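Local coordinates for phenazine biosynthesis protein PhzF family (Enterococcus faecalis, PDB 1S7J) that probably acts as an isomerase of the PhzF family, whose fold is related to that of diaminopimelate epimerase, although its own substrate is not established, at residues L133-Y138 with F148-D152; I176-S180 with N209-W214; M35-I40 with R60-R66; L44-A48 with C71-T75; Y110-P116 with R243-T249. One frame throughout, in Å; residues are numbered along the deposited sequence.

In the fold
The five contacts spread over two halves of a single chain, as expected of the two-lobed PhzF fold. Interactions 3 and 4, with centres about 10 Å apart, lie in one half and share neighbouring strands: Phe62 O is 2.8 Å from Thr47 N, probably a hydrogen bond. Interaction 4 holds Glu46, the predicted active-site residue, and Thr63 of interaction 3 lies beside it. Interactions 1 and 2 belong to the other half, on adjacent strands, where Leu150 N lies 2.8 Å from Thr178 O. Interaction 5 lies between the two groups, its centre about 15 Å from those of both 2 and 4; Ile211 packs on Val244 and Ile246, while Leu113 meets Gly72.

Interaction 1: L133-Y138 with F148-D152; sequences LGTKIY and FVLKD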
# COMPACT_ATOMS: atom_id res chain seq x y z
N LEU A 133 0.87 -21.74 2.44
CA LEU A 133 2.07 -20.94 2.73
C LEU A 133 3.34 -21.75 2.57
O LEU A 133 4.38 -21.22 2.18
CB LEU A 133 2.01 -20.41 4.16
CG LEU A 133 1.63 -18.95 4.40
CD1 LEU A 133 0.43 -18.54 3.55
CD2 LEU A 133 1.35 -18.78 5.87
N GLY A 134 3.25 -23.02 2.94
CA GLY A 134 4.40 -23.89 2.86
C GLY A 134 5.32 -23.66 4.04
O GLY A 134 6.55 -23.76 3.92
N THR A 135 4.74 -23.36 5.20
CA THR A 135 5.53 -23.12 6.41
C THR A 135 4.65 -23.17 7.64
O THR A 135 3.41 -23.28 7.53
CB THR A 135 6.25 -21.74 6.34
OG1 THR A 135 7.25 -21.67 7.36
CG2 THR A 135 5.24 -20.60 6.51
N LYS A 136 5.26 -23.12 8.82
CA LYS A 136 4.54 -23.15 10.07
C LYS A 136 4.02 -21.77 10.48
O LYS A 136 4.77 -20.79 10.52
CB LYS A 136 5.40 -23.71 11.20
CG LYS A 136 4.66 -23.82 12.53
CD LYS A 136 5.59 -24.12 13.69
CE LYS A 136 4.82 -24.21 15.00
NZ LYS A 136 5.72 -24.46 16.17
N ILE A 137 2.73 -21.72 10.80
CA ILE A 137 2.06 -20.50 11.24
C ILE A 137 1.95 -20.58 12.77
O ILE A 137 1.22 -21.42 13.30
CB ILE A 137 0.64 -20.42 10.63
CG1 ILE A 137 0.73 -20.28 9.11
CG2 ILE A 137 -0.14 -19.26 11.25
CD1 ILE A 137 -0.61 -20.33 8.40
N TYR A 138 2.71 -19.73 13.45
CA TYR A 138 2.72 -19.70 14.92
C TYR A 138 1.45 -19.09 15.53
O TYR A 138 0.98 -19.54 16.59
CB TYR A 138 3.94 -18.94 15.41
CG TYR A 138 5.25 -19.64 15.13
CD1 TYR A 138 5.57 -20.08 13.83
CD2 TYR A 138 6.17 -19.88 16.15
CE1 TYR A 138 6.77 -20.74 13.57
CE2 TYR A 138 7.37 -20.54 15.90
CZ TYR A 138 7.67 -20.97 14.61
OH TYR A 138 8.85 -21.64 14.38
N PHE A 148 -1.20 -14.09 9.52
CA PHE A 148 -0.38 -15.16 10.09
C PHE A 148 0.98 -14.68 10.54
O PHE A 148 1.61 -13.87 9.88
CB PHE A 148 -0.20 -16.28 9.07
CG PHE A 148 -1.47 -16.72 8.42
CD1 PHE A 148 -1.61 -16.68 7.04
CD2 PHE A 148 -2.56 -17.16 9.19
CE1 PHE A 148 -2.79 -17.07 6.42
CE2 PHE A 148 -3.74 -17.56 8.59
CZ PHE A 148 -3.86 -17.52 7.20
N VAL A 149 1.43 -15.19 11.68
CA VAL A 149 2.74 -14.83 12.21
C VAL A 149 3.66 -16.02 11.96
O VAL A 149 3.29 -17.16 12.23
CB VAL A 149 2.67 -14.51 13.72
CG1 VAL A 149 4.03 -14.10 14.25
CG2 VAL A 149 1.64 -13.40 13.97
N LEU A 150 4.82 -15.76 11.38
CA LEU A 150 5.76 -16.82 11.06
C LEU A 150 7.00 -16.82 11.95
O LEU A 150 7.15 -15.96 12.82
CB LEU A 150 6.15 -16.73 9.58
CG LEU A 150 5.20 -17.27 8.49
CD1 LEU A 150 3.73 -17.11 8.84
CD2 LEU A 150 5.52 -16.59 7.17
N LYS A 151 7.88 -17.78 11.71
CA LYS A 151 9.11 -17.95 12.49
C LYS A 151 10.04 -16.72 12.59
O LYS A 151 10.34 -16.27 13.69
CB LYS A 151 9.90 -19.16 11.96
CG LYS A 151 11.15 -19.49 12.78
CD LYS A 151 11.95 -20.63 12.16
CE LYS A 151 13.23 -20.88 12.95
NZ LYS A 151 14.04 -22.02 12.41
N ASP A 152 10.52 -16.24 11.45
CA ASP A 152 11.43 -15.08 11.42
C ASP A 152 11.39 -14.35 10.09
O ASP A 152 10.57 -14.66 9.22
CB ASP A 152 12.88 -15.51 11.75
CG ASP A 152 13.35 -16.74 10.92
OD1 ASP A 152 12.70 -17.10 9.91
OD2 ASP A 152 14.38 -17.33 11.30
O HOH W 1 7.51 -19.83 10.08
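In a helix-to-strand connection that folds back over the end of a strand, Ile137 lies over Phe148. Its CD1 sits 3.9 Å from the Phe148 ring centroid, 18° off the normal, a CH-pi contact, and Ile137 CG2, anti to the backbone N, reaches Phe148 CB at 3.7 Å. Leu133 CD2 approaches the same ring obliquely, 3.8 Å from Phe148 CD1, and Thr135 turns its methyl, CG2, onto Leu150 CG. One direct hydrogen bond joins the backbones, Tyr138 N to Val149 O at 2.9 Å. A water bridges beyond it, donating to Lys136 O and accepting from Lys151 N. The Tyr138 side chain runs alongside Lys151, with OH 3.5 Å from Lys151 CG, so the long lysine offers methylenes to the phenol while its ammonium leads away. Leu133, Ile137, Phe148 and Leu150 are buried, Tyr138 and Lys151 exposed. Helix 127-133 ends in a Schellman motif at Gly134, whose positive phi glycine tolerates well, and the chain then crosses the end of strand 146-149, itself between strands 139-142 and 175-180.

Interaction 2: I176-S180 with N209-W214; sequences IVTAS and NLIPYW
Leu210 spreads its two methyls over strand 176-180. CD2 meets Ile176 tip to tip, 3.3 Å from Ile176 CG2, tighter than usual for a carbon pair, while CD1 lies by Thr178, the two side chains sliding past each other in opposite directions. A turn further along the helix, Trp214 brings its indole to the strand. Thr178 CB stands at the indole edge, in the ring plane; the position of the threonine methyl is doubtful. The six-membered ring extends to the backbone beyond: Trp214 CH2 is 3.5 Å from Ser180 N, and Trp214 CZ3 is 3.7 Å from Ser180 OG.

Tyr213 CE1 lies 3.5 Å above the indole plane of Trp214, over its centre, and Phe186 of strand 186-192 stacks on Trp214. The tyrosine hydroxyl is hydrogen-bonded to Glu139 and Arg217. The helix runs at 32° to the strand, their axes 10.6 Å apart, a spacing that long leucine and tryptophan side chains can fill where the strand offers the beta-branched Ile176 and Thr178. Helix and strand are therefore held together by shape and the exclusion of water, with dispersion between methyls and rings in place of directional polar bonds.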
# COMPACT_ATOMS: atom_id res chain seq x y z
N ILE A 176 -1.86 -11.84 5.14
CA ILE A 176 -0.70 -11.13 5.63
C ILE A 176 0.16 -12.10 6.39
O ILE A 176 -0.36 -12.99 7.06
CB ILE A 176 -1.10 -9.98 6.59
CG1 ILE A 176 -2.05 -9.00 5.89
CG2 ILE A 176 0.15 -9.25 7.08
CD1 ILE A 176 -2.56 -7.89 6.78
N VAL A 177 1.47 -11.97 6.25
CA VAL A 177 2.42 -12.81 6.94
C VAL A 177 3.42 -11.86 7.59
O VAL A 177 3.85 -10.88 6.97
CB VAL A 177 3.14 -13.80 5.97
CG1 VAL A 177 2.12 -14.78 5.37
CG2 VAL A 177 3.84 -13.05 4.86
N THR A 178 3.79 -12.13 8.84
CA THR A 178 4.71 -11.26 9.57
C THR A 178 5.73 -12.04 10.39
O THR A 178 5.68 -13.27 10.45
CB THR A 178 3.94 -10.37 10.58
OG1 THR A 178 2.56 -10.25 10.18
CG2 THR A 178 4.55 -9.00 10.63
N ALA A 179 6.64 -11.31 11.02
CA ALA A 179 7.67 -11.89 11.86
C ALA A 179 8.64 -10.81 12.34
O ALA A 179 8.69 -9.72 11.75
CB ALA A 179 8.43 -12.97 11.11
N SER A 180 9.37 -11.09 13.41
CA SER A 180 10.33 -10.13 13.95
C SER A 180 11.42 -9.84 12.92
O SER A 180 12.03 -10.78 12.36
CB SER A 180 10.99 -10.67 15.23
OG SER A 180 10.08 -10.72 16.32
N ASN A 209 -3.58 -3.60 10.51
CA ASN A 209 -3.55 -4.83 11.31
C ASN A 209 -2.14 -5.03 11.86
O ASN A 209 -1.95 -5.42 13.01
CB ASN A 209 -3.93 -6.05 10.45
CG ASN A 209 -5.36 -6.00 9.92
OD1 ASN A 209 -6.25 -5.43 10.56
ND2 ASN A 209 -5.58 -6.64 8.77
N LEU A 210 -1.15 -4.80 10.99
CA LEU A 210 0.28 -4.95 11.34
C LEU A 210 0.77 -4.09 12.48
O LEU A 210 1.38 -4.59 13.43
CB LEU A 210 1.17 -4.66 10.11
CG LEU A 210 1.52 -5.77 9.13
CD1 LEU A 210 2.05 -6.96 9.88
CD2 LEU A 210 0.32 -6.17 8.32
N ILE A 211 0.60 -2.77 12.34
CA ILE A 211 1.06 -1.84 13.36
C ILE A 211 0.44 -2.10 14.76
O ILE A 211 1.18 -2.20 15.75
CB ILE A 211 0.88 -0.35 12.91
CG1 ILE A 211 1.68 -0.12 11.62
CG2 ILE A 211 1.38 0.62 13.98
CD1 ILE A 211 1.62 1.30 11.11
N PRO A 212 -0.90 -2.19 14.86
CA PRO A 212 -1.50 -2.45 16.17
C PRO A 212 -0.88 -3.70 16.81
O PRO A 212 -0.43 -3.66 17.96
CB PRO A 212 -2.96 -2.69 15.81
CG PRO A 212 -3.17 -1.72 14.70
CD PRO A 212 -1.94 -1.94 13.85
N TYR A 213 -0.85 -4.79 16.04
CA TYR A 213 -0.31 -6.06 16.52
C TYR A 213 1.10 -5.96 17.08
O TYR A 213 1.38 -6.47 18.18
CB TYR A 213 -0.33 -7.12 15.38
CG TYR A 213 0.38 -8.41 15.77
CD1 TYR A 213 1.76 -8.54 15.62
CD2 TYR A 213 -0.32 -9.46 16.36
CE1 TYR A 213 2.43 -9.67 16.05
CE2 TYR A 213 0.35 -10.61 16.80
CZ TYR A 213 1.73 -10.70 16.64
OH TYR A 213 2.42 -11.79 17.09
N TRP A 214 2.01 -5.37 16.32
CA TRP A 214 3.39 -5.25 16.75
C TRP A 214 3.65 -4.18 17.80
O TRP A 214 4.67 -4.24 18.50
CB TRP A 214 4.30 -5.07 15.54
CG TRP A 214 4.43 -6.33 14.75
CD1 TRP A 214 3.75 -6.66 13.61
CD2 TRP A 214 5.26 -7.46 15.06
NE1 TRP A 214 4.11 -7.92 13.20
CE2 TRP A 214 5.03 -8.43 14.07
CE3 TRP A 214 6.18 -7.73 16.09
CZ2 TRP A 214 5.69 -9.68 14.07
CZ3 TRP A 214 6.83 -8.97 16.09
CH2 TRP A 214 6.58 -9.92 15.09

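Interaction 3: M35-I40 with R60-R66; sequences MQNIAI and RWFTPER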
# COMPACT_ATOMS: atom_id res chain seq x y z
N MET A 35 -10.17 7.36 -18.49
CA MET A 35 -9.32 7.11 -17.35
C MET A 35 -9.10 5.61 -17.14
O MET A 35 -8.05 5.18 -16.66
CB MET A 35 -9.89 7.76 -16.10
CG MET A 35 -9.90 9.28 -16.14
SD MET A 35 -10.18 10.02 -14.51
CE MET A 35 -11.96 10.24 -14.59
N GLN A 36 -10.14 4.83 -17.45
CA GLN A 36 -10.08 3.38 -17.33
C GLN A 36 -9.10 2.86 -18.37
O GLN A 36 -8.21 2.06 -18.08
CB GLN A 36 -11.45 2.77 -17.60
CG GLN A 36 -11.49 1.25 -17.46
CD GLN A 36 -11.27 0.80 -16.03
OE1 GLN A 36 -12.22 0.75 -15.24
NE2 GLN A 36 -10.02 0.47 -15.68
N ASN A 37 -9.28 3.34 -19.59
CA ASN A 37 -8.45 2.96 -20.72
C ASN A 37 -7.00 3.29 -20.51
O ASN A 37 -6.12 2.56 -20.98
CB ASN A 37 -8.97 3.59 -22.01
CG ASN A 37 -10.13 2.82 -22.63
OD1 ASN A 37 -10.93 3.38 -23.38
ND2 ASN A 37 -10.18 1.53 -22.36
N ILE A 38 -6.72 4.39 -19.83
CA ILE A 38 -5.34 4.76 -19.55
C ILE A 38 -4.72 3.78 -18.61
O ILE A 38 -3.54 3.46 -18.73
CB ILE A 38 -5.25 6.18 -18.94
CG1 ILE A 38 -5.55 7.24 -19.99
CG2 ILE A 38 -3.88 6.41 -18.33
CD1 ILE A 38 -5.72 8.61 -19.44
N ALA A 39 -5.52 3.30 -17.64
CA ALA A 39 -5.04 2.34 -16.63
C ALA A 39 -4.77 0.98 -17.27
O ALA A 39 -3.87 0.24 -16.85
CB ALA A 39 -6.05 2.22 -15.51
N ILE A 40 -5.59 0.62 -18.24
CA ILE A 40 -5.43 -0.64 -18.94
C ILE A 40 -4.14 -0.55 -19.74
O ILE A 40 -3.27 -1.43 -19.67
CB ILE A 40 -6.60 -0.90 -19.91
CG1 ILE A 40 -7.91 -1.06 -19.12
CG2 ILE A 40 -6.34 -2.12 -20.75
CD1 ILE A 40 -9.14 -1.16 -19.99
N ARG A 60 -8.79 9.82 -7.53
CA ARG A 60 -9.48 8.78 -8.27
C ARG A 60 -8.43 7.70 -8.61
O ARG A 60 -7.37 8.03 -9.15
CB ARG A 60 -10.02 9.36 -9.56
CG ARG A 60 -11.37 8.87 -9.96
CD ARG A 60 -12.43 9.89 -9.65
NE ARG A 60 -13.31 10.13 -10.80
CZ ARG A 60 -14.16 9.23 -11.31
NH1 ARG A 60 -14.92 9.55 -12.35
NH2 ARG A 60 -14.24 8.03 -10.78
N TRP A 61 -8.69 6.45 -8.26
CA TRP A 61 -7.75 5.38 -8.57
C TRP A 61 -8.40 4.39 -9.50
O TRP A 61 -9.59 4.10 -9.39
CB TRP A 61 -7.31 4.62 -7.32
CG TRP A 61 -6.97 5.47 -6.16
CD1 TRP A 61 -5.71 5.82 -5.73
CD2 TRP A 61 -7.87 6.00 -5.20
NE1 TRP A 61 -5.79 6.52 -4.56
CE2 TRP A 61 -7.11 6.65 -4.21
CE3 TRP A 61 -9.28 5.99 -5.07
CZ2 TRP A 61 -7.69 7.29 -3.10
CZ3 TRP A 61 -9.86 6.62 -3.98
CH2 TRP A 61 -9.06 7.26 -3.00
N PHE A 62 -7.59 3.85 -10.42
CA PHE A 62 -8.03 2.86 -11.38
C PHE A 62 -6.98 1.79 -11.56
O PHE A 62 -5.79 2.08 -11.48
CB PHE A 62 -8.21 3.50 -12.77
CG PHE A 62 -9.41 4.37 -12.89
CD1 PHE A 62 -9.37 5.70 -12.50
CD2 PHE A 62 -10.59 3.88 -13.44
CE1 PHE A 62 -10.47 6.53 -12.65
CE2 PHE A 62 -11.71 4.70 -13.59
CZ PHE A 62 -11.64 6.03 -13.20
N THR A 63 -7.39 0.55 -11.67
CA THR A 63 -6.51 -0.53 -11.93
C THR A 63 -6.78 -0.99 -13.40
O THR A 63 -7.76 -0.56 -14.03
CB THR A 63 -6.60 -1.70 -10.92
OG1 THR A 63 -7.87 -2.32 -11.09
CG2 THR A 63 -6.47 -1.21 -9.49
N PRO A 64 -6.00 -1.91 -13.89
CA PRO A 64 -6.35 -2.38 -15.20
C PRO A 64 -7.76 -2.98 -15.36
O PRO A 64 -8.26 -3.13 -16.46
CB PRO A 64 -5.24 -3.29 -15.58
CG PRO A 64 -4.05 -2.64 -14.87
CD PRO A 64 -4.64 -2.30 -13.54
N GLU A 65 -8.35 -3.38 -14.22
CA GLU A 65 -9.70 -3.99 -14.22
C GLU A 65 -10.82 -2.95 -14.13
O GLU A 65 -11.79 -2.99 -14.90
CB GLU A 65 -9.82 -5.00 -13.10
CG GLU A 65 -9.45 -6.40 -13.58
CD GLU A 65 -9.82 -7.42 -12.53
OE1 GLU A 65 -10.98 -7.39 -12.04
OE2 GLU A 65 -8.96 -8.24 -12.17
N ARG A 66 -10.73 -2.08 -13.11
CA ARG A 66 -11.71 -1.01 -12.91
C ARG A 66 -11.33 -0.10 -11.72
O ARG A 66 -10.27 -0.28 -11.11
CB ARG A 66 -13.14 -1.58 -12.78
CG ARG A 66 -13.67 -1.89 -11.39
CD ARG A 66 -13.03 -3.02 -10.61
NE ARG A 66 -11.57 -2.96 -10.46
CZ ARG A 66 -10.92 -3.40 -9.37
NH1 ARG A 66 -9.60 -3.35 -9.32
NH2 ARG A 66 -11.61 -3.84 -8.31
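Apolar contacts centre on the Phe62 ring, which faces helix 35-40. Met35 CB lies over one face, 4.0 Å from the Phe62 centroid and 25° off the normal, a CH-pi contact. Met35 SD adds an oblique Met-aromatic approach, 5.0 Å from the Phe62 centroid. The bend at chi3 (-94°) turns Met35 CE toward Arg60, 3.8 Å from NH1, while Arg60 makes its salt bridge to Glu67. Ala39 is small enough to let the backbones close in, with CB 3.7 Å from Phe62 CB.

Polar contact comes from Gln36. Its chain, bent at chi2 (67°), carries NE2 to Thr63 O at 3.0 Å, a weak hydrogen bond, and OE1 lies at the Phe62 ring edge, in plane. Within the turn, Arg66 NH1 donates to Thr63 OG1 at 2.7 Å and the threonine hydroxyl donates to Arg66 O, holding the loop's shape. Pro64 completes the fit, CG resting 3.5 Å from Ala39 O.

Helix 32-42 thus packs against strand 56-62, with strand 47-53 alongside also touching Met35 and Ala39.

Interaction 4: L44-A48 with C71-T75; sequences LSETA and CGHAT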
# COMPACT_ATOMS: atom_id res chain seq x y z
N LEU A 44 -0.15 -0.70 -15.16
CA LEU A 44 0.51 -0.63 -13.86
C LEU A 44 -0.47 -1.02 -12.76
O LEU A 44 -1.67 -1.11 -13.00
CB LEU A 44 1.09 0.76 -13.62
CG LEU A 44 2.30 1.12 -14.48
CD1 LEU A 44 2.74 2.55 -14.21
CD2 LEU A 44 3.44 0.16 -14.19
N SER A 45 0.07 -1.28 -11.57
CA SER A 45 -0.74 -1.67 -10.40
C SER A 45 -2.01 -0.80 -10.30
O SER A 45 -3.14 -1.31 -10.37
CB SER A 45 0.10 -1.54 -9.12
OG SER A 45 -0.44 -2.28 -8.05
N GLU A 46 -1.80 0.50 -10.19
CA GLU A 46 -2.88 1.47 -10.11
C GLU A 46 -2.44 2.74 -10.83
O GLU A 46 -1.24 3.04 -10.90
CB GLU A 46 -3.17 1.85 -8.62
CG GLU A 46 -4.15 0.94 -7.85
CD GLU A 46 -3.51 -0.33 -7.27
OE1 GLU A 46 -4.25 -1.32 -7.03
OE2 GLU A 46 -2.28 -0.34 -7.04
N THR A 47 -3.41 3.48 -11.35
CA THR A 47 -3.17 4.76 -12.02
C THR A 47 -4.07 5.78 -11.31
O THR A 47 -5.29 5.68 -11.37
CB THR A 47 -3.54 4.72 -13.51
OG1 THR A 47 -2.70 3.77 -14.18
CG2 THR A 47 -3.33 6.10 -14.14
N ALA A 48 -3.46 6.73 -10.64
CA ALA A 48 -4.20 7.76 -9.91
C ALA A 48 -4.38 9.04 -10.71
O ALA A 48 -3.44 9.54 -11.29
CB ALA A 48 -3.50 8.05 -8.59
N CYS A 71 -6.35 3.07 -2.56
CA CYS A 71 -5.05 2.38 -2.58
C CYS A 71 -3.99 3.33 -2.05
O CYS A 71 -3.77 4.42 -2.58
CB CYS A 71 -4.69 1.77 -3.97
SG CYS A 71 -4.85 -0.06 -3.99
N GLY A 72 -3.39 2.92 -0.93
CA GLY A 72 -2.39 3.72 -0.25
C GLY A 72 -1.13 4.18 -0.98
O GLY A 72 -0.80 5.37 -0.94
N HIS A 73 -0.40 3.25 -1.58
CA HIS A 73 0.84 3.62 -2.27
C HIS A 73 0.60 4.62 -3.39
O HIS A 73 1.45 5.46 -3.66
CB HIS A 73 1.57 2.38 -2.79
CG HIS A 73 0.87 1.68 -3.90
ND1 HIS A 73 1.35 1.66 -5.19
CD2 HIS A 73 -0.31 1.01 -3.93
CE1 HIS A 73 0.50 1.00 -5.97
NE2 HIS A 73 -0.51 0.60 -5.22
N ALA A 74 -0.56 4.54 -4.02
CA ALA A 74 -0.93 5.43 -5.11
C ALA A 74 -1.30 6.81 -4.60
O ALA A 74 -1.31 7.79 -5.36
CB ALA A 74 -2.08 4.84 -5.91
N THR A 75 -1.70 6.88 -3.34
CA THR A 75 -2.05 8.14 -2.73
C THR A 75 -0.75 8.83 -2.37
O THR A 75 -0.58 10.03 -2.59
CB THR A 75 -2.96 7.93 -1.49
OG1 THR A 75 -4.26 7.54 -1.93
CG2 THR A 75 -3.11 9.21 -0.69
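Residues 44-48, leading into strand 47-53, face the first turn of helix 72-85, with Ala48 CA and Ala74 CA 6.3 Å apart. Those two alanines are small enough for this approach, Ala48 CB and Ala74 CB meeting at 4.4 Å. Glu46 carries the polar part. Its chain, bent at chi2 (83°), brings the carboxylate between Ser45, Cys71 and His73. His73 NE2 donates to Glu46 OE2 at 2.7 Å, with the oxygen at the imidazole edge, nearly in the ring plane, and the carboxylate turned 79° to that ring. Ser45 OG donates to the same Glu46 OE2 at 2.9 Å. The two donors reach this oxygen from opposite faces of the carboxylate plane, a double grip that restricts its rotation. Glu46 OE1 lies 3.3 Å from Cys71 SG. Thr63 touches the glutamate from outside these segments. His73 CG lies between its backbone N and carbonyl carbon (chi1 68°), from where the ring extends to Glu46; Asn19, Ala10 and Phe11 also touch this side chain. Histidine suits its place by offering an N-H from a rigid edge. The arrangement is a His-carboxylate hydrogen bond at the predicted active-site glutamate, consistent with the PhzF family's catalytic centre.

Interaction 5: Y110-P116 with R243-T249; sequences YYYLDFP and RVIIGGT
Arg243 reaches across from its strand to Asp114, Phe115 and Pro116 on the neighbouring one, and its chain can be traced atom by atom. CB starts 4.1 Å from Phe115 O. CG, anti to the backbone N (chi1 -153°), comes nearer, and Arg243 CD passes Phe115 O at 3.3 Å. NE lies near Phe115 C and makes a weak bond to Asp114 OD1. CZ and NH2 lie over Pro116, CZ by its N and NH2 by its N and CA. Arg243 NH1 donates to Asp114 OD1 at 2.9 Å, completing the salt bridge. Pro116 N lies 3.6 Å from the Arg243 guanidinium plane, over its centre, and Phe115 C toward its rim. A long, flat-ended arginine can both cover this peptide and reach the acid.

Further along, the antiparallel ladder is regular: Phe115 pairs with Val244, Leu113 with Ile246 and Tyr111 with Gly248, each by two backbone bonds. Phe115 and Ile246 share one sheet face, Phe115 CE2 and Ile246 CD1 being 3.3 Å apart with the methyl at the ring edge. On the other face, glycine's lack of a side chain at Gly247 leaves room for the Tyr112 ring, whose centroid is 3.9 Å from Gly247 CA, a CH-pi contact. At the far end of the pair, Thr249 CG2 sits over the Tyr110 ring, 11° off its normal. This is an antiparallel strand pair of the DapF-like PhzF fold, its strands at 156°, with helix 207-218 against the face of Val244 and Ile246.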
# COMPACT_ATOMS: atom_id res chain seq x y z
N TYR A 110 9.92 11.97 3.61
CA TYR A 110 8.89 11.00 3.90
C TYR A 110 7.52 11.59 3.73
O TYR A 110 7.33 12.80 3.83
CB TYR A 110 9.04 10.42 5.29
CG TYR A 110 10.16 9.44 5.43
CD1 TYR A 110 11.48 9.87 5.49
CD2 TYR A 110 9.90 8.07 5.52
CE1 TYR A 110 12.53 8.96 5.66
CE2 TYR A 110 10.94 7.15 5.68
CZ TYR A 110 12.25 7.60 5.75
OH TYR A 110 13.27 6.70 5.93
N TYR A 111 6.58 10.72 3.38
CA TYR A 111 5.18 11.08 3.17
C TYR A 111 4.40 10.17 4.13
O TYR A 111 4.66 8.96 4.20
CB TYR A 111 4.79 10.86 1.70
CG TYR A 111 5.70 11.64 0.76
CD1 TYR A 111 7.00 11.19 0.50
CD2 TYR A 111 5.33 12.90 0.27
CE1 TYR A 111 7.92 11.97 -0.20
CE2 TYR A 111 6.25 13.69 -0.45
CZ TYR A 111 7.54 13.22 -0.66
OH TYR A 111 8.47 14.02 -1.24
N TYR A 112 3.53 10.77 4.92
CA TYR A 112 2.76 10.04 5.91
C TYR A 112 1.28 9.85 5.63
O TYR A 112 0.56 10.80 5.33
CB TYR A 112 2.96 10.69 7.28
CG TYR A 112 4.39 10.66 7.74
CD1 TYR A 112 5.33 11.56 7.22
CD2 TYR A 112 4.83 9.70 8.65
CE1 TYR A 112 6.67 11.51 7.61
CE2 TYR A 112 6.17 9.63 9.04
CZ TYR A 112 7.09 10.54 8.52
OH TYR A 112 8.40 10.46 8.90
N LEU A 113 0.86 8.60 5.67
CA LEU A 113 -0.52 8.23 5.46
C LEU A 113 -1.06 7.73 6.78
O LEU A 113 -0.30 7.21 7.61
CB LEU A 113 -0.63 7.13 4.41
CG LEU A 113 -0.43 7.47 2.93
CD1 LEU A 113 0.89 8.16 2.69
CD2 LEU A 113 -0.49 6.18 2.14
N ASP A 114 -2.35 7.86 6.98
CA ASP A 114 -2.99 7.42 8.22
C ASP A 114 -4.02 6.34 7.94
O ASP A 114 -4.80 6.43 6.98
CB ASP A 114 -3.68 8.62 8.90
CG ASP A 114 -4.67 9.32 7.99
OD1 ASP A 114 -5.86 8.93 7.98
OD2 ASP A 114 -4.25 10.24 7.26
N PHE A 115 -4.04 5.32 8.78
CA PHE A 115 -5.00 4.23 8.62
C PHE A 115 -5.65 3.88 9.95
O PHE A 115 -5.07 4.12 11.02
CB PHE A 115 -4.30 2.99 8.05
CG PHE A 115 -3.91 3.12 6.61
CD1 PHE A 115 -4.84 2.87 5.60
CD2 PHE A 115 -2.61 3.49 6.26
CE1 PHE A 115 -4.48 2.99 4.26
CE2 PHE A 115 -2.25 3.61 4.94
CZ PHE A 115 -3.18 3.36 3.92
N PRO A 116 -6.88 3.32 9.91
CA PRO A 116 -7.59 2.94 11.14
C PRO A 116 -6.82 1.93 11.99
O PRO A 116 -6.15 1.06 11.46
CB PRO A 116 -8.90 2.35 10.61
CG PRO A 116 -8.57 1.97 9.16
CD PRO A 116 -7.72 3.11 8.73
N ARG A 243 -5.76 5.11 15.65
CA ARG A 243 -5.24 5.42 14.31
C ARG A 243 -3.75 5.06 14.21
O ARG A 243 -3.03 5.14 15.21
CB ARG A 243 -5.44 6.93 14.01
CG ARG A 243 -5.57 7.28 12.53
CD ARG A 243 -6.88 6.74 11.93
NE ARG A 243 -6.96 7.00 10.49
CZ ARG A 243 -8.06 6.81 9.75
NH1 ARG A 243 -8.03 7.07 8.45
NH2 ARG A 243 -9.18 6.37 10.31
N VAL A 244 -3.32 4.59 13.04
CA VAL A 244 -1.90 4.26 12.83
C VAL A 244 -1.35 5.07 11.66
O VAL A 244 -2.08 5.37 10.69
CB VAL A 244 -1.65 2.75 12.59
CG1 VAL A 244 -1.98 1.96 13.83
CG2 VAL A 244 -2.46 2.26 11.41
N ILE A 245 -0.08 5.44 11.75
CA ILE A 245 0.59 6.25 10.73
C ILE A 245 1.77 5.54 10.08
O ILE A 245 2.64 4.99 10.77
CB ILE A 245 1.14 7.56 11.34
CG1 ILE A 245 0.05 8.27 12.14
CG2 ILE A 245 1.70 8.46 10.24
CD1 ILE A 245 -1.16 8.67 11.34
N ILE A 246 1.80 5.55 8.74
CA ILE A 246 2.92 4.96 8.01
C ILE A 246 3.58 6.02 7.15
O ILE A 246 2.89 6.80 6.46
CB ILE A 246 2.49 3.77 7.09
CG1 ILE A 246 1.45 4.22 6.07
CG2 ILE A 246 1.98 2.63 7.92
CD1 ILE A 246 1.00 3.13 5.15
N GLY A 247 4.90 6.09 7.21
CA GLY A 247 5.62 7.06 6.42
C GLY A 247 6.60 6.39 5.50
O GLY A 247 7.32 5.48 5.93
N GLY A 248 6.65 6.80 4.24
CA GLY A 248 7.59 6.19 3.32
C GLY A 248 8.16 7.12 2.28
O GLY A 248 7.57 8.16 1.98
N THR A 249 9.35 6.79 1.78
CA THR A 249 10.00 7.58 0.74
C THR A 249 9.39 7.24 -0.63
O THR A 249 8.44 6.48 -0.71
CB THR A 249 11.55 7.35 0.71
OG1 THR A 249 11.84 5.95 0.64
CG2 THR A 249 12.19 7.93 1.96